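Local coordinates for ATP-dependent DNA helicase (Mycobacterium smegmatis, PDB 5V9X), which couples ATP hydrolysis to 3'-to-5' tracking along single-stranded DNA and the unwinding of RNA:DNA duplexes, at residues Ser308-Ile313 and Leu350-His355; Pro457-Asp462 and Ala493-Ser498; His467-Ala472 and Pro521-Asp526; Leu707-Pro712 and Pro839-Leu844; Leu715-Arg720 and Asp753-Asp758. All blocks are in the same frame, centred on the assembly; numbering follows the deposited sequence.

Contact 1: residues Ser308-Ile313 and Leu350-His355; sequences SRLNEI and LLARAH
The flat amide of Asn311 meets Leu350 on one face and Ala352 at its edge. Over the face sits methyl CD2 of Leu350, 3.7 Å from Asn311 CG and almost straight above it. The two side chains cross at about a right angle. At the edge, both polar atoms of the amide are used on one residue. Ala352 N gives its hydrogen to Asn311 OD1 at 2.8 Å, in the carbonyl plane of the amide and fairly straight (159° at the hydrogen). Asn311 ND2 gives a hydrogen back to Ala352 O at 3.1 Å. That oxygen lies in the amide plane of Asn311, but the donor stands 35° out of the carbonyl plane of Ala352. The paired bonds fix the rotation of the amide. CG of Asn311 lies anti to its own carbonyl carbon (chi1 -70°), which brings the amide across to the strand.

The setting is the second RecA-like domain of the helicase. Helix 300-318 joins strands 292-296 and 352-355 in a beta-alpha-beta crossover that skips strand 378-381. Strand 352-355 is outermost in this parallel sheet. Its Arg353 and His355 pair with Val380 on the inner side, while Asn311 takes the backbone N and O of Ala352 on the outer side.

Beside the amide, Leu310 CB lies 4.2 Å from Ala352 CB, and the rest of Leu310 packs on Ile283 and Val284 of helix 276-288 and on Val380. Methyl CD2 of Leu351 comes up against a backbone carbonyl, 4.2 Å from Leu310 O.

Contact 2: residues Pro457-Asp462 and Ala493-Ser498; sequences PANPLD and ATLPRS
Leu461 and Asn459 both pack on Leu495, the first on the buried side of this contact and the second toward the surface. The two segments belong to the winged-helix domain. Residues 457-462 lead into helix 461-471. Residues 493-498 are the end of the turn that follows helix 479-488 and the first residues of helix 497-508, as in a helix-turn-helix. Each segment has a proline, Pro460 or Pro496, at the N-cap of its helix.

On the inner side Leu495 is buried. The leucines meet by their methyl ends, at an oblique crossing. CG of Leu495 lies anti to its backbone N (chi1 179°), which carries the branch inward toward Leu461. Leu495 also packs on Phe500, and Leu461 on Thr503, both of helix 497-508.

The outer side is open to solvent at Thr494 and Pro496. The backbone of Asn459 has left-handed helical angles, and its side chain reaches over the turn. The stem of Asn459 covers Leu495, with CG of Asn459 3.8 Å from Leu495 CA. The amide end lies among the exposed residues and crosses the side chain of Thr494 at about a right angle. CB of Asn459 comes to 4.1 Å from Leu495 CD1, and that same methyl rests 3.8 Å from Leu461 CD2.

Contact 3: residues His467-Ala472 and Pro521-Asp526; sequences HTVAVA and PRLVYD
The last turns of helix 461-471 pass over the start of strand 523-526, with CA of Val469 and CA of Leu523 6.8 Å apart. No hydrogen bond crosses this gap, and side chains fill it. Leu523 does most of the work. Its CB points at the helix, and its two methyls spread along the helix, CD1 to Thr468 and Val469, CD2 to Ala472. Leu523 CD1 touches Thr468 CG2 at 3.6 Å. It also lies 3.6 Å from Thr468 O and 4.1 Å from Val469 CA. Leu523 CD2 is 4.3 Å from Ala472 CB.

In the winged-helix domain this joins helix 461-471 to strand 523-526, which pairs with 531-534 in what is probably the wing hairpin. Helix 497-508 closes the same core. Its Leu507 touches both Thr468 and Val469.

Thr468 uses its two branches differently. OG1 sits beside the backbone N (chi1 -59°), which puts CG2 anti to N and against the leucine. OG1 is bonded to Leu464 O and Trp482 NE1. Val469 lies alongside, with CG2 4.1 Å from Arg522 CB. Only the root of Arg522 packs on the helix. Its chain bends at chi2 and leads away, and its NE bonds to Leu788 O.

Contact 4: residues Leu707-Pro712 and Pro839-Leu844; sequences LRVHGP and PALIEL
Val709 is the main bump of this contact, pushing into a hollow formed by Ala840, Leu841 and Leu844. This is a steep helix-helix packing within the DEAD/H-associated region. The short axes of 707-712 and 839-844 cross at -76° and come within 9.0 Å. At such an angle the helices meet over a small patch. The closest CA pair is Val709 and Leu841.

The two methyls of Val709 take different walls of the hollow. CG1 lies anti to the backbone N (chi1 164°) and enters between two leucines. It is 3.7 Å from Leu841 CD1 and 3.7 Å from Leu844 CD2. CG2 rests against the small side chain of Ala840, which forms the shallow wall, with 3.6 Å between CG2 and Ala840 CB.

Leu841 is the answering bump. Its branch fills the groove between Val709 and Pro712, one turn apart on the first helix. CD1 faces Val709, and also lies 3.9 Å from Val709 O. CD2 takes the other side and slides past the ring of Pro712, the two side chains running in opposite directions. The first helix is kinked at Pro712, whose N has no hydrogen bond to the turn before.

Helix 759-769 covers the side of the patch at Leu841 and Pro712, where Ile762 touches Leu841 and Val766 touches Pro712. Tyr705 adds to the surface round Leu844. Arg708, next to the valine, bonds through NE to Val835 O at the end of helix 822-835. On the proline ring, Pro712 CG lies 3.8 Å from Leu841 CD2, and Pro712 CB lies 3.9 Å from it.

Contact 5: residues Leu715-Arg720 and Asp753-Asp758; sequences LAVGRR and DLFVFD
Arg720 grips the backbone oxygen of Val756 with both terminal nitrogens of its guanidinium. NH1 bonds to Val756 O at 3.2 Å, in the plane of that carbonyl. NH2 bonds to Val756 O at 3.1 Å, tilted from the same plane. The oxygen sits end-on at the guanidinium edge, close to its plane.

Both segments belong to the DEAD/H-associated region. Helix 707-725 carries the arginine. Residues 753-758 are the end of the loop that leads into helix 759-769. Two further carbonyl oxygens of this loop, of Asp753 and Leu754, lie near NH2, so one turn of backbone gathers its oxygens round the group. This would suit its positive charge.

The same guanidinium makes a cation-pi stack. It lies flat on Phe757, with the planes 8° apart and the CZ of Arg720 3.6 Å from the ring centroid. The arginine chain is extended from CG to NE and comes in from the direction opposite to the phenylalanine. Bonds at its edge and a ring on its face together fix its orientation.

The other face of the Phe757 ring is taken by Ala716, one helical turn before Arg720. This is a CH-pi contact, with Ala716 CB 3.9 Å from the centroid. The ring is thus held between two residues of one helix. Ile762 and Ile765 also touch it.

Val717 extends the packing toward the sheet, where Phe755 rests on Val699 and Leu701. Val717 CG2 lies 3.9 Å from Phe755 CD1, and Val717 CG1 meets Leu754 CG at 3.8 Å.

From the N terminus, contact 1 comes first and closes a loop in the second RecA-like domain, tying helix 300-318 to the edge strand of its sheet. It ends before the others begin. Contacts 2 and 3 follow in the winged-helix domain. Both start from helix 461-471, from its two ends, and they cross along the chain. Contact 2 binds the helix start to the turn before helix 497-508, and contact 3 its end to the probable wing. Contact 4 closes a long loop in the DEAD/H-associated region, between helices 707-725 and 838-849. Contact 5 nests inside that loop and uses helix 707-725 further on, about 12 Å away between centres.

Contact 1: residues Ser308-Ile313 and Leu350-His355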
# COMPACT_ATOMS: atom_id res chain seq x y z
N SER A 308 -21.32 12.36 -4.73
CA SER A 308 -22.21 13.48 -5.02
C SER A 308 -22.75 13.39 -6.44
O SER A 308 -23.95 13.60 -6.67
CB SER A 308 -21.46 14.80 -4.83
OG SER A 308 -20.78 14.83 -3.58
N ARG A 309 -21.89 13.07 -7.41
CA ARG A 309 -22.32 13.05 -8.80
C ARG A 309 -23.27 11.89 -9.08
O ARG A 309 -24.32 12.08 -9.70
CB ARG A 309 -21.10 12.98 -9.72
CG ARG A 309 -20.08 14.08 -9.49
CD ARG A 309 -20.66 15.45 -9.79
NE ARG A 309 -19.71 16.51 -9.47
CZ ARG A 309 -19.72 17.21 -8.35
NH1 ARG A 309 -20.65 16.97 -7.43
NH2 ARG A 309 -18.81 18.15 -8.14
N LEU A 310 -22.91 10.69 -8.63
CA LEU A 310 -23.74 9.52 -8.90
C LEU A 310 -25.14 9.69 -8.32
O LEU A 310 -26.13 9.27 -8.92
CB LEU A 310 -23.08 8.26 -8.35
CG LEU A 310 -21.68 7.93 -8.87
CD1 LEU A 310 -21.20 6.58 -8.37
CD2 LEU A 310 -21.63 8.00 -10.39
N ASN A 311 -25.24 10.33 -7.15
CA ASN A 311 -26.56 10.59 -6.58
C ASN A 311 -27.31 11.64 -7.38
O ASN A 311 -28.50 11.49 -7.66
CB ASN A 311 -26.42 11.01 -5.12
CG ASN A 311 -25.99 9.87 -4.21
OD1 ASN A 311 -26.22 8.70 -4.52
ND2 ASN A 311 -25.36 10.21 -3.09
N GLU A 312 -26.62 12.72 -7.78
CA GLU A 312 -27.27 13.77 -8.55
C GLU A 312 -27.78 13.24 -9.89
O GLU A 312 -28.84 13.66 -10.37
CB GLU A 312 -26.31 14.94 -8.77
CG GLU A 312 -26.05 15.77 -7.52
CD GLU A 312 -24.79 16.60 -7.62
OE1 GLU A 312 -24.19 16.66 -8.71
OE2 GLU A 312 -24.38 17.19 -6.59
N ILE A 313 -27.03 12.33 -10.50
CA ILE A 313 -27.49 11.69 -11.74
C ILE A 313 -28.71 10.82 -11.46
O ILE A 313 -29.72 10.88 -12.17
CB ILE A 313 -26.36 10.88 -12.38
CG1 ILE A 313 -25.21 11.80 -12.79
CG2 ILE A 313 -26.87 10.09 -13.57
CD1 ILE A 313 -23.97 11.05 -13.18
N LEU A 350 -30.40 7.19 -1.16
CA LEU A 350 -29.34 7.57 -2.09
C LEU A 350 -28.85 6.34 -2.84
O LEU A 350 -28.75 5.25 -2.28
CB LEU A 350 -28.18 8.21 -1.33
CG LEU A 350 -28.45 9.55 -0.64
CD1 LEU A 350 -27.31 9.90 0.30
CD2 LEU A 350 -28.64 10.64 -1.68
N LEU A 351 -28.56 6.52 -4.13
CA LEU A 351 -28.04 5.41 -4.91
C LEU A 351 -26.66 4.98 -4.41
O LEU A 351 -26.37 3.78 -4.34
CB LEU A 351 -27.97 5.78 -6.39
CG LEU A 351 -27.47 4.65 -7.30
CD1 LEU A 351 -28.57 3.60 -7.50
CD2 LEU A 351 -26.96 5.18 -8.63
N ALA A 352 -25.82 5.94 -4.05
CA ALA A 352 -24.45 5.67 -3.65
C ALA A 352 -24.14 6.38 -2.34
O ALA A 352 -24.77 7.38 -1.98
CB ALA A 352 -23.45 6.11 -4.73
N ARG A 353 -23.16 5.84 -1.62
CA ARG A 353 -22.68 6.44 -0.38
C ARG A 353 -21.18 6.20 -0.26
O ARG A 353 -20.64 5.24 -0.81
CB ARG A 353 -23.42 5.89 0.85
CG ARG A 353 -24.72 6.61 1.16
CD ARG A 353 -25.21 6.28 2.55
NE ARG A 353 -25.79 4.95 2.63
CZ ARG A 353 -25.92 4.26 3.76
NH1 ARG A 353 -25.49 4.78 4.91
NH2 ARG A 353 -26.47 3.05 3.75
N ALA A 354 -20.52 7.10 0.46
CA ALA A 354 -19.07 7.08 0.57
C ALA A 354 -18.60 6.21 1.72
O ALA A 354 -19.28 6.06 2.74
CB ALA A 354 -18.53 8.50 0.75
N HIS A 355 -17.41 5.63 1.55
CA HIS A 355 -16.72 4.90 2.62
C HIS A 355 -15.24 5.18 2.49
O HIS A 355 -14.62 4.83 1.48
CB HIS A 355 -16.99 3.40 2.55
CG HIS A 355 -16.60 2.66 3.80
ND1 HIS A 355 -15.31 2.27 4.06
CD2 HIS A 355 -17.34 2.26 4.86
CE1 HIS A 355 -15.26 1.65 5.22
NE2 HIS A 355 -16.48 1.63 5.73

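Contact 2: residues Pro457-Asp462 and Ala493-Ser498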
# COMPACT_ATOMS: atom_id res chain seq x y z
N PRO A 457 11.78 -4.33 3.98
CA PRO A 457 12.80 -3.34 4.34
C PRO A 457 13.70 -3.86 5.45
O PRO A 457 13.23 -4.40 6.45
CB PRO A 457 11.97 -2.13 4.80
CG PRO A 457 10.69 -2.27 4.04
CD PRO A 457 10.43 -3.75 3.93
N ALA A 458 15.00 -3.70 5.27
CA ALA A 458 16.00 -4.26 6.17
C ALA A 458 16.45 -3.23 7.19
O ALA A 458 16.80 -2.10 6.82
CB ALA A 458 17.20 -4.78 5.37
N ASN A 459 16.45 -3.62 8.46
CA ASN A 459 16.95 -2.81 9.56
C ASN A 459 16.40 -1.38 9.58
O ASN A 459 17.17 -0.41 9.60
CB ASN A 459 18.47 -2.78 9.53
CG ASN A 459 19.08 -4.17 9.52
OD1 ASN A 459 18.46 -5.13 9.99
ND2 ASN A 459 20.29 -4.29 8.99
N PRO A 460 15.06 -1.20 9.60
CA PRO A 460 14.52 0.16 9.72
C PRO A 460 14.62 0.69 11.14
O PRO A 460 13.77 0.40 11.99
CB PRO A 460 13.06 -0.01 9.27
CG PRO A 460 12.72 -1.41 9.61
CD PRO A 460 13.99 -2.21 9.45
N LEU A 461 15.66 1.49 11.40
CA LEU A 461 16.03 1.83 12.77
C LEU A 461 14.95 2.66 13.48
O LEU A 461 14.82 2.56 14.71
CB LEU A 461 17.35 2.59 12.79
CG LEU A 461 18.58 1.82 12.30
CD1 LEU A 461 19.83 2.66 12.49
CD2 LEU A 461 18.70 0.49 13.01
N ASP A 462 14.19 3.47 12.74
CA ASP A 462 13.17 4.29 13.39
C ASP A 462 12.06 3.43 13.97
O ASP A 462 11.57 3.70 15.07
CB ASP A 462 12.62 5.32 12.41
CG ASP A 462 12.03 4.70 11.15
OD1 ASP A 462 12.04 3.46 11.03
OD2 ASP A 462 11.57 5.47 10.28
N ALA A 493 16.80 -9.34 10.93
CA ALA A 493 17.54 -10.59 11.03
C ALA A 493 19.04 -10.40 10.88
O ALA A 493 19.81 -11.28 11.28
CB ALA A 493 17.03 -11.58 9.98
N THR A 494 19.48 -9.27 10.30
CA THR A 494 20.91 -8.99 10.14
C THR A 494 21.33 -7.70 10.83
O THR A 494 22.38 -7.14 10.50
CB THR A 494 21.28 -8.92 8.65
OG1 THR A 494 20.75 -7.72 8.09
CG2 THR A 494 20.72 -10.12 7.90
N LEU A 495 20.53 -7.22 11.78
CA LEU A 495 20.81 -5.96 12.45
C LEU A 495 22.17 -6.00 13.15
O LEU A 495 22.37 -6.83 14.05
CB LEU A 495 19.71 -5.65 13.46
CG LEU A 495 19.85 -4.36 14.28
CD1 LEU A 495 19.88 -3.14 13.37
CD2 LEU A 495 18.73 -4.24 15.30
N PRO A 496 23.12 -5.15 12.77
CA PRO A 496 24.39 -5.10 13.49
C PRO A 496 24.18 -4.60 14.91
O PRO A 496 23.41 -3.67 15.16
CB PRO A 496 25.23 -4.11 12.67
CG PRO A 496 24.55 -4.01 11.34
CD PRO A 496 23.10 -4.22 11.62
N ARG A 497 24.86 -5.25 15.86
CA ARG A 497 24.77 -4.82 17.26
C ARG A 497 25.21 -3.37 17.42
O ARG A 497 24.73 -2.67 18.32
CB ARG A 497 25.60 -5.74 18.15
CG ARG A 497 25.46 -5.46 19.64
CD ARG A 497 24.00 -5.51 20.08
NE ARG A 497 23.83 -5.37 21.52
CZ ARG A 497 23.69 -6.40 22.36
NH1 ARG A 497 23.72 -7.64 21.89
NH2 ARG A 497 23.54 -6.19 23.66
N SER A 498 26.11 -2.90 16.55
CA SER A 498 26.52 -1.50 16.59
C SER A 498 25.35 -0.57 16.27
O SER A 498 25.16 0.45 16.94
CB SER A 498 27.68 -1.26 15.63
OG SER A 498 27.31 -1.59 14.30

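Contact 3: residues His467-Ala472 and Pro521-Asp526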
# COMPACT_ATOMS: atom_id res chain seq x y z
N HIS A 467 9.55 0.99 19.06
CA HIS A 467 9.29 -0.18 19.89
C HIS A 467 10.16 -0.16 21.14
O HIS A 467 9.72 -0.58 22.22
CB HIS A 467 9.52 -1.46 19.10
CG HIS A 467 8.32 -1.91 18.32
ND1 HIS A 467 7.44 -2.87 18.78
CD2 HIS A 467 7.85 -1.53 17.10
CE1 HIS A 467 6.49 -3.06 17.89
NE2 HIS A 467 6.72 -2.26 16.86
N THR A 468 11.40 0.33 21.02
CA THR A 468 12.31 0.35 22.16
C THR A 468 11.76 1.22 23.29
O THR A 468 11.89 0.88 24.47
CB THR A 468 13.69 0.83 21.73
OG1 THR A 468 14.20 -0.03 20.71
CG2 THR A 468 14.65 0.82 22.91
N VAL A 469 11.14 2.35 22.95
CA VAL A 469 10.47 3.16 23.96
C VAL A 469 9.27 2.40 24.52
O VAL A 469 8.99 2.46 25.73
CB VAL A 469 10.06 4.53 23.39
CG1 VAL A 469 9.32 5.35 24.44
CG2 VAL A 469 11.29 5.28 22.88
N ALA A 470 8.55 1.68 23.66
CA ALA A 470 7.31 1.03 24.08
C ALA A 470 7.56 -0.23 24.90
O ALA A 470 6.84 -0.48 25.87
CB ALA A 470 6.47 0.70 22.85
N VAL A 471 8.56 -1.02 24.52
CA VAL A 471 8.83 -2.26 25.26
C VAL A 471 9.32 -1.95 26.66
O VAL A 471 9.11 -2.73 27.59
CB VAL A 471 9.84 -3.14 24.48
CG1 VAL A 471 11.20 -2.45 24.39
CG2 VAL A 471 9.96 -4.51 25.13
N ALA A 472 9.97 -0.80 26.86
CA ALA A 472 10.50 -0.40 28.15
C ALA A 472 9.66 0.68 28.82
O ALA A 472 10.11 1.29 29.80
CB ALA A 472 11.94 0.08 28.01
N PRO A 521 15.42 12.94 24.46
CA PRO A 521 15.60 11.51 24.69
C PRO A 521 14.55 10.97 25.65
O PRO A 521 14.08 11.66 26.55
CB PRO A 521 17.00 11.43 25.31
CG PRO A 521 17.15 12.74 26.01
CD PRO A 521 16.42 13.76 25.17
N ARG A 522 14.18 9.70 25.43
CA ARG A 522 13.03 9.12 26.10
C ARG A 522 13.37 7.93 27.00
O ARG A 522 12.47 7.41 27.67
CB ARG A 522 11.99 8.68 25.07
CG ARG A 522 11.77 9.70 23.96
CD ARG A 522 11.30 11.03 24.51
NE ARG A 522 10.74 11.88 23.46
CZ ARG A 522 10.02 12.97 23.68
NH1 ARG A 522 9.77 13.36 24.92
NH2 ARG A 522 9.54 13.67 22.66
N LEU A 523 14.63 7.49 27.03
CA LEU A 523 15.02 6.35 27.84
C LEU A 523 16.31 6.67 28.59
O LEU A 523 17.04 7.60 28.24
CB LEU A 523 15.20 5.09 26.98
CG LEU A 523 13.97 4.57 26.25
CD1 LEU A 523 14.35 3.41 25.35
CD2 LEU A 523 12.89 4.16 27.23
N VAL A 524 16.57 5.88 29.63
CA VAL A 524 17.81 5.95 30.39
C VAL A 524 18.50 4.60 30.27
O VAL A 524 17.88 3.56 30.51
CB VAL A 524 17.56 6.33 31.86
CG1 VAL A 524 18.86 6.32 32.64
CG2 VAL A 524 16.89 7.69 31.95
N TYR A 525 19.78 4.62 29.89
CA TYR A 525 20.53 3.42 29.56
C TYR A 525 21.60 3.19 30.61
O TYR A 525 22.44 4.06 30.85
CB TYR A 525 21.15 3.55 28.17
CG TYR A 525 21.64 2.26 27.55
CD1 TYR A 525 21.38 1.03 28.14
CD2 TYR A 525 22.36 2.27 26.36
CE1 TYR A 525 21.82 -0.15 27.57
CE2 TYR A 525 22.81 1.09 25.78
CZ TYR A 525 22.54 -0.11 26.39
OH TYR A 525 22.98 -1.28 25.82
N ASP A 526 21.57 2.02 31.25
CA ASP A 526 22.57 1.60 32.22
C ASP A 526 23.44 0.55 31.55
O ASP A 526 23.10 -0.64 31.53
CB ASP A 526 21.91 1.05 33.49
CG ASP A 526 22.90 0.85 34.62
OD1 ASP A 526 22.79 1.57 35.64
OD2 ASP A 526 23.81 0.00 34.49

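Contact 4: residues Leu707-Pro712 and Pro839-Leu844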
# COMPACT_ATOMS: atom_id res chain seq x y z
N LEU A 707 8.80 5.91 -11.35
CA LEU A 707 9.43 6.98 -10.59
C LEU A 707 10.61 6.50 -9.75
O LEU A 707 11.51 7.29 -9.47
CB LEU A 707 8.39 7.66 -9.69
CG LEU A 707 8.84 8.92 -8.94
CD1 LEU A 707 9.14 10.05 -9.91
CD2 LEU A 707 7.79 9.34 -7.93
N ARG A 708 10.62 5.22 -9.35
CA ARG A 708 11.72 4.72 -8.53
C ARG A 708 13.06 4.78 -9.26
O ARG A 708 14.11 4.80 -8.62
CB ARG A 708 11.43 3.28 -8.09
CG ARG A 708 10.10 3.11 -7.38
CD ARG A 708 9.98 1.72 -6.78
NE ARG A 708 10.92 1.51 -5.69
CZ ARG A 708 11.21 0.33 -5.16
NH1 ARG A 708 10.64 -0.77 -5.64
NH2 ARG A 708 12.08 0.23 -4.17
N VAL A 709 13.03 4.80 -10.59
CA VAL A 709 14.23 4.93 -11.40
C VAL A 709 14.46 6.37 -11.84
O VAL A 709 15.60 6.84 -11.91
CB VAL A 709 14.14 3.98 -12.61
CG1 VAL A 709 15.16 4.34 -13.68
CG2 VAL A 709 14.32 2.54 -12.17
N HIS A 710 13.37 7.10 -12.12
CA HIS A 710 13.46 8.48 -12.58
C HIS A 710 13.75 9.47 -11.46
O HIS A 710 14.26 10.56 -11.73
CB HIS A 710 12.16 8.86 -13.29
CG HIS A 710 11.85 8.00 -14.47
ND1 HIS A 710 10.58 7.86 -14.99
CD2 HIS A 710 12.66 7.23 -15.24
CE1 HIS A 710 10.62 7.05 -16.03
NE2 HIS A 710 11.87 6.65 -16.20
N GLY A 711 13.41 9.12 -10.22
CA GLY A 711 13.78 9.92 -9.07
C GLY A 711 15.28 10.12 -8.96
O GLY A 711 15.79 11.24 -9.05
N PRO A 712 16.02 9.02 -8.78
CA PRO A 712 17.48 9.15 -8.69
C PRO A 712 18.13 9.61 -9.98
O PRO A 712 19.18 10.26 -9.94
CB PRO A 712 17.93 7.73 -8.31
CG PRO A 712 16.87 6.85 -8.86
CD PRO A 712 15.59 7.61 -8.66
N PRO A 839 19.51 -0.54 -8.28
CA PRO A 839 19.82 -1.67 -9.18
C PRO A 839 19.10 -1.60 -10.52
O PRO A 839 19.69 -1.96 -11.55
CB PRO A 839 19.39 -2.89 -8.36
CG PRO A 839 19.64 -2.48 -6.97
CD PRO A 839 19.28 -1.02 -6.90
N ALA A 840 17.85 -1.14 -10.55
CA ALA A 840 17.16 -0.99 -11.82
C ALA A 840 17.76 0.15 -12.64
O ALA A 840 17.92 0.02 -13.86
CB ALA A 840 15.66 -0.76 -11.60
N LEU A 841 18.09 1.26 -11.99
CA LEU A 841 18.73 2.36 -12.71
C LEU A 841 20.09 1.95 -13.25
O LEU A 841 20.49 2.41 -14.33
CB LEU A 841 18.87 3.58 -11.79
CG LEU A 841 19.50 4.83 -12.41
CD1 LEU A 841 18.71 5.29 -13.62
CD2 LEU A 841 19.59 5.95 -11.38
N ILE A 842 20.81 1.09 -12.53
CA ILE A 842 22.14 0.68 -12.98
C ILE A 842 22.05 -0.19 -14.22
O ILE A 842 22.72 0.06 -15.23
CB ILE A 842 22.89 -0.04 -11.84
CG1 ILE A 842 23.35 0.98 -10.79
CG2 ILE A 842 24.06 -0.83 -12.38
CD1 ILE A 842 23.82 0.36 -9.50
N GLU A 843 21.21 -1.23 -14.18
CA GLU A 843 21.08 -2.10 -15.35
C GLU A 843 20.53 -1.35 -16.55
O GLU A 843 20.89 -1.64 -17.69
CB GLU A 843 20.20 -3.31 -15.04
CG GLU A 843 20.24 -4.37 -16.15
CD GLU A 843 19.47 -5.63 -15.80
OE1 GLU A 843 18.79 -5.65 -14.75
OE2 GLU A 843 19.55 -6.60 -16.58
N LEU A 844 19.65 -0.36 -16.32
CA LEU A 844 19.18 0.48 -17.41
C LEU A 844 20.34 1.21 -18.08
O LEU A 844 20.39 1.32 -19.31
CB LEU A 844 18.14 1.48 -16.90
CG LEU A 844 16.67 1.19 -17.21
CD1 LEU A 844 16.22 -0.13 -16.60
CD2 LEU A 844 15.79 2.33 -16.72

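Contact 5: residues Leu715-Arg720 and Asp753-Asp758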
# COMPACT_ATOMS: atom_id res chain seq x y z
N LEU A 715 18.28 13.28 -9.94
CA LEU A 715 19.38 13.75 -9.11
C LEU A 715 20.68 13.82 -9.92
O LEU A 715 21.42 14.80 -9.81
CB LEU A 715 19.57 12.82 -7.91
CG LEU A 715 18.46 12.74 -6.87
CD1 LEU A 715 18.77 11.65 -5.86
CD2 LEU A 715 18.28 14.08 -6.18
N ALA A 716 20.96 12.79 -10.72
CA ALA A 716 22.18 12.77 -11.50
C ALA A 716 22.16 13.86 -12.58
O ALA A 716 23.15 14.57 -12.77
CB ALA A 716 22.37 11.39 -12.13
N VAL A 717 21.04 13.99 -13.28
CA VAL A 717 20.90 15.05 -14.29
C VAL A 717 21.05 16.42 -13.64
O VAL A 717 21.69 17.32 -14.20
CB VAL A 717 19.56 14.91 -15.02
CG1 VAL A 717 19.34 16.08 -15.96
CG2 VAL A 717 19.50 13.59 -15.78
N GLY A 718 20.46 16.60 -12.46
CA GLY A 718 20.58 17.88 -11.77
C GLY A 718 22.01 18.24 -11.46
O GLY A 718 22.45 19.37 -11.70
N ARG A 719 22.77 17.28 -10.92
CA ARG A 719 24.18 17.52 -10.63
C ARG A 719 24.93 17.98 -11.87
O ARG A 719 25.67 18.97 -11.83
CB ARG A 719 24.82 16.25 -10.07
CG ARG A 719 26.29 16.40 -9.69
CD ARG A 719 26.94 15.05 -9.43
NE ARG A 719 28.20 15.19 -8.72
CZ ARG A 719 28.37 14.92 -7.43
NH1 ARG A 719 27.34 14.48 -6.71
NH2 ARG A 719 29.55 15.07 -6.86
N ARG A 720 24.74 17.28 -12.99
CA ARG A 720 25.40 17.66 -14.23
C ARG A 720 24.91 19.01 -14.73
O ARG A 720 25.71 19.82 -15.22
CB ARG A 720 25.16 16.60 -15.29
CG ARG A 720 26.36 15.75 -15.61
CD ARG A 720 26.11 15.04 -16.91
NE ARG A 720 26.83 13.77 -16.98
CZ ARG A 720 26.43 12.75 -17.73
NH1 ARG A 720 27.14 11.63 -17.75
NH2 ARG A 720 25.33 12.85 -18.45
N ASP A 753 22.51 12.98 -24.45
CA ASP A 753 23.58 12.48 -23.59
C ASP A 753 23.46 13.01 -22.17
O ASP A 753 24.15 12.51 -21.27
CB ASP A 753 24.94 12.86 -24.17
CG ASP A 753 25.12 12.37 -25.59
OD1 ASP A 753 24.49 12.94 -26.51
OD2 ASP A 753 25.89 11.40 -25.80
N LEU A 754 22.61 14.01 -21.94
CA LEU A 754 22.39 14.55 -20.60
C LEU A 754 21.87 13.47 -19.65
O LEU A 754 22.25 13.44 -18.47
CB LEU A 754 21.41 15.72 -20.68
CG LEU A 754 20.93 16.38 -19.39
CD1 LEU A 754 22.09 16.93 -18.59
CD2 LEU A 754 19.93 17.47 -19.71
N PHE A 755 21.03 12.57 -20.15
CA PHE A 755 20.43 11.54 -19.31
C PHE A 755 21.29 10.29 -19.18
O PHE A 755 21.09 9.53 -18.23
CB PHE A 755 19.05 11.15 -19.86
CG PHE A 755 18.11 12.32 -20.02
CD1 PHE A 755 17.41 12.82 -18.94
CD2 PHE A 755 17.93 12.91 -21.26
CE1 PHE A 755 16.55 13.89 -19.09
CE2 PHE A 755 17.07 13.98 -21.42
CZ PHE A 755 16.38 14.48 -20.33
N VAL A 756 22.23 10.07 -20.10
CA VAL A 756 22.98 8.83 -20.14
C VAL A 756 24.17 8.91 -19.19
O VAL A 756 24.95 9.86 -19.23
CB VAL A 756 23.45 8.53 -21.58
CG1 VAL A 756 24.24 7.24 -21.62
CG2 VAL A 756 22.26 8.48 -22.51
N PHE A 757 24.30 7.90 -18.33
CA PHE A 757 25.41 7.79 -17.39
C PHE A 757 26.00 6.39 -17.47
O PHE A 757 25.36 5.44 -17.93
CB PHE A 757 24.96 8.07 -15.95
CG PHE A 757 24.70 9.53 -15.67
CD1 PHE A 757 23.53 10.14 -16.12
CD2 PHE A 757 25.60 10.28 -14.93
CE1 PHE A 757 23.29 11.47 -15.85
CE2 PHE A 757 25.36 11.61 -14.67
CZ PHE A 757 24.20 12.21 -15.13
N ASP A 758 27.25 6.27 -17.01
CA ASP A 758 27.88 4.96 -16.92
C ASP A 758 27.30 4.17 -15.76
O ASP A 758 26.88 4.74 -14.74
CB ASP A 758 29.39 5.11 -16.75
CG ASP A 758 30.10 5.41 -18.06
OD1 ASP A 758 29.76 4.78 -19.08
OD2 ASP A 758 31.00 6.28 -18.07